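Local coordinates for protein phosphoacetylglucosamine mutase (Aspergillus lentulus, PDB 5O9X) that interconverts N-acetylglucosamine 6-phosphate and N-acetylglucosamine 1-phosphate, probably by way of a bisphosphorylated sugar intermediate, as in other members of the phosphohexomutase family, at residues A69-P72 against A73-G77. The protein carries 1 engineered substitution. Numbering follows the deposited sequence.
Sequences AHNP and AEDNG. Engineered in segment 69-72: Ala-69 (natural residue Ser). With G16 (1,6-di-O-phosphono-alpha-D-glucopyranose), chain B.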
loop_
_atom_site.group_PDB
_atom_site.type_symbol
_atom_site.label_atom_id
_atom_site.label_comp_id
_atom_site.label_asym_id
_atom_site.label_seq_id
_atom_site.Cartn_x
_atom_site.Cartn_y
_atom_site.Cartn_z
ATOM N N ALA A 69 6.110 -7.830 -0.874
ATOM C CA ALA A 69 5.968 -6.363 -1.286
ATOM C C ALA A 69 7.325 -5.627 -1.424
ATOM O O ALA A 69 8.089 -5.990 -2.317
ATOM C CB ALA A 69 5.070 -5.670 -0.278
ATOM N N HIS A 70 7.695 -4.675 -0.521
ATOM C CA HIS A 70 8.962 -3.944 -0.639
ATOM C C HIS A 70 10.175 -4.755 -0.137
ATOM O O HIS A 70 11.346 -4.353 -0.391
ATOM C CB HIS A 70 8.938 -2.605 0.205
ATOM C CG HIS A 70 9.263 -2.785 1.646
ATOM N ND1 HIS A 70 8.289 -3.097 2.590
ATOM C CD2 HIS A 70 10.438 -2.721 2.323
ATOM C CE1 HIS A 70 8.858 -3.201 3.782
ATOM N NE2 HIS A 70 10.160 -2.977 3.641
ATOM N N ASN A 71 9.914 -5.841 0.608
ATOM C CA ASN A 71 11.016 -6.657 1.228
ATOM C C ASN A 71 12.022 -7.278 0.226
ATOM O O ASN A 71 11.688 -7.520 -0.961
ATOM C CB ASN A 71 10.489 -7.783 2.135
ATOM C CG ASN A 71 9.849 -7.233 3.435
ATOM O OD1 ASN A 71 9.139 -6.234 3.406
ATOM N ND2 ASN A 71 10.083 -7.929 4.549
ATOM N N PRO A 72 13.228 -7.585 0.740
ATOM C CA PRO A 72 14.218 -8.223 -0.164
ATOM C C PRO A 72 13.647 -9.582 -0.663
ATOM O O PRO A 72 12.709 -10.170 -0.043
ATOM C CB PRO A 72 15.464 -8.438 0.767
ATOM C CG PRO A 72 15.313 -7.313 1.831
ATOM C CD PRO A 72 13.811 -7.307 2.112
ATOM N N ALA A 73 14.182 -10.039 -1.797
ATOM C CA ALA A 73 13.726 -11.253 -2.517
ATOM C C ALA A 73 13.654 -12.513 -1.654
ATOM O O ALA A 73 12.806 -13.368 -1.966
ATOM C CB ALA A 73 14.659 -11.518 -3.735
ATOM N N GLU A 74 14.498 -12.656 -0.605
ATOM C CA GLU A 74 14.511 -13.912 0.168
ATOM C C GLU A 74 13.257 -14.014 1.056
ATOM O O GLU A 74 12.938 -15.084 1.594
ATOM C CB GLU A 74 15.739 -13.977 1.103
ATOM C CG GLU A 74 15.667 -12.930 2.236
ATOM C CD GLU A 74 16.867 -12.977 3.206
ATOM O OE1 GLU A 74 17.659 -13.947 3.166
ATOM O OE2 GLU A 74 16.992 -12.039 4.014
ATOM N N ASP A 75 12.529 -12.922 1.213
ATOM C CA ASP A 75 11.292 -12.962 2.068
ATOM C C ASP A 75 10.061 -13.348 1.243
ATOM O O ASP A 75 10.036 -13.255 0.004
ATOM C CB ASP A 75 11.005 -11.600 2.705
ATOM C CG ASP A 75 12.018 -11.218 3.800
ATOM O OD1 ASP A 75 12.838 -12.088 4.219
ATOM O OD2 ASP A 75 11.983 -10.050 4.271
ATOM N N ASN A 76 8.998 -13.766 1.933
ATOM C CA ASN A 76 7.688 -13.793 1.347
ATOM C C ASN A 76 6.685 -13.538 2.463
ATOM O O ASN A 76 7.098 -13.201 3.617
ATOM C CB ASN A 76 7.399 -15.095 0.538
ATOM C CG ASN A 76 6.503 -14.812 -0.679
ATOM O OD1 ASN A 76 5.744 -13.834 -0.652
ATOM N ND2 ASN A 76 6.616 -15.627 -1.787
ATOM N N GLY A 77 5.412 -13.572 2.147
ATOM C CA GLY A 77 4.426 -13.243 3.157
ATOM C C GLY A 77 3.062 -13.480 2.625
ATOM O O GLY A 77 2.853 -13.857 1.456
HETATM C C1 G16 B . 3.771 -2.236 4.291
HETATM C C2 G16 B . 2.463 -1.536 4.649
HETATM C C3 G16 B . 2.675 0.011 4.674
HETATM C C4 G16 B . 3.791 0.470 5.596
HETATM C C5 G16 B . 5.065 -0.256 5.185
HETATM C C6 G16 B . 6.205 -0.141 6.171
HETATM O O1 G16 B . 4.162 -1.841 2.973
HETATM O O2 G16 B . 1.346 -1.888 3.775
HETATM O O3 G16 B . 1.455 0.575 4.950
HETATM O O4 G16 B . 4.092 1.933 5.545
HETATM O O5 G16 B . 4.887 -1.693 5.191
HETATM O O6 G16 B . 5.724 -0.720 7.466
HETATM P P G16 B . 6.772 -0.838 8.699
HETATM O O1P G16 B . 7.447 0.538 8.907
HETATM O O2P G16 B . 7.860 -1.862 8.297
HETATM O O3P G16 B . 6.014 -1.399 9.921
HETATM P "P'" G16 B . 4.359 -2.908 1.745
HETATM O O1X G16 B . 3.296 -4.026 1.916
HETATM O O2X G16 B . 5.750 -3.588 1.954
HETATM O O3X G16 B . 4.410 -2.143 0.467
#
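A type I beta turn from Pro-72 to Asp-75 reverses the chain where the loop enters strand 75-81, closed by a hydrogen bond from Asp-75 N to Pro-72 O, 3.0 Å. The side chains of Asn-71, just before the turn, and Asp-75, its last residue, meet: ND2 of Asn-71 gives an almost straight hydrogen bond (169°) to OD2 of Asp-75, 2.9 Å long. OD2 receives it on its anti side, close to the plane of the Asn-71 amide, while amide and carboxylate are turned 55° against each other. Each CG lies beside its own backbone N, anti to the carbonyl carbon (chi1 -70° in both), and from there the amide and the carboxylate reach each other. The Pro-72 ring runs alongside the carboxylate, CD 3.9 Å from OD2 of Asp-75.

The amide has further partners: Asn-71 ND2 also reaches Thr-509 O, Arg-33 NH1 binds OD1, and Asn-71 OD1 lies 3.1 Å above the plane of the His-70 ring, toward its rim. The ring turns its edge to the 1-phosphate of the bound glucose 1,6-bisphosphate, and ND1 of His-70 donates a nearly linear bond of 2.7 Å to G16 O2X, with a weak one of 3.3 Å from His-70 N; NE2 is held by Glu-510. Both ring nitrogens are thus engaged, which fixes the rotation of the imidazole. The engineered Ala-69, serine in the natural enzyme, puts CB 3.1 Å from the same O2X. In this family the serine of this loop carries the catalytic phosphate, consistent with the 1-phosphate lying here.

Arg-135 grips the carbonyl oxygens of Asn-71, Pro-72 and Asp-75. The loop leaves strand 61-66 and returns as strand 75-81, which lies between 61-66 and 32-35, antiparallel to both, in the mixed sheet of domain I.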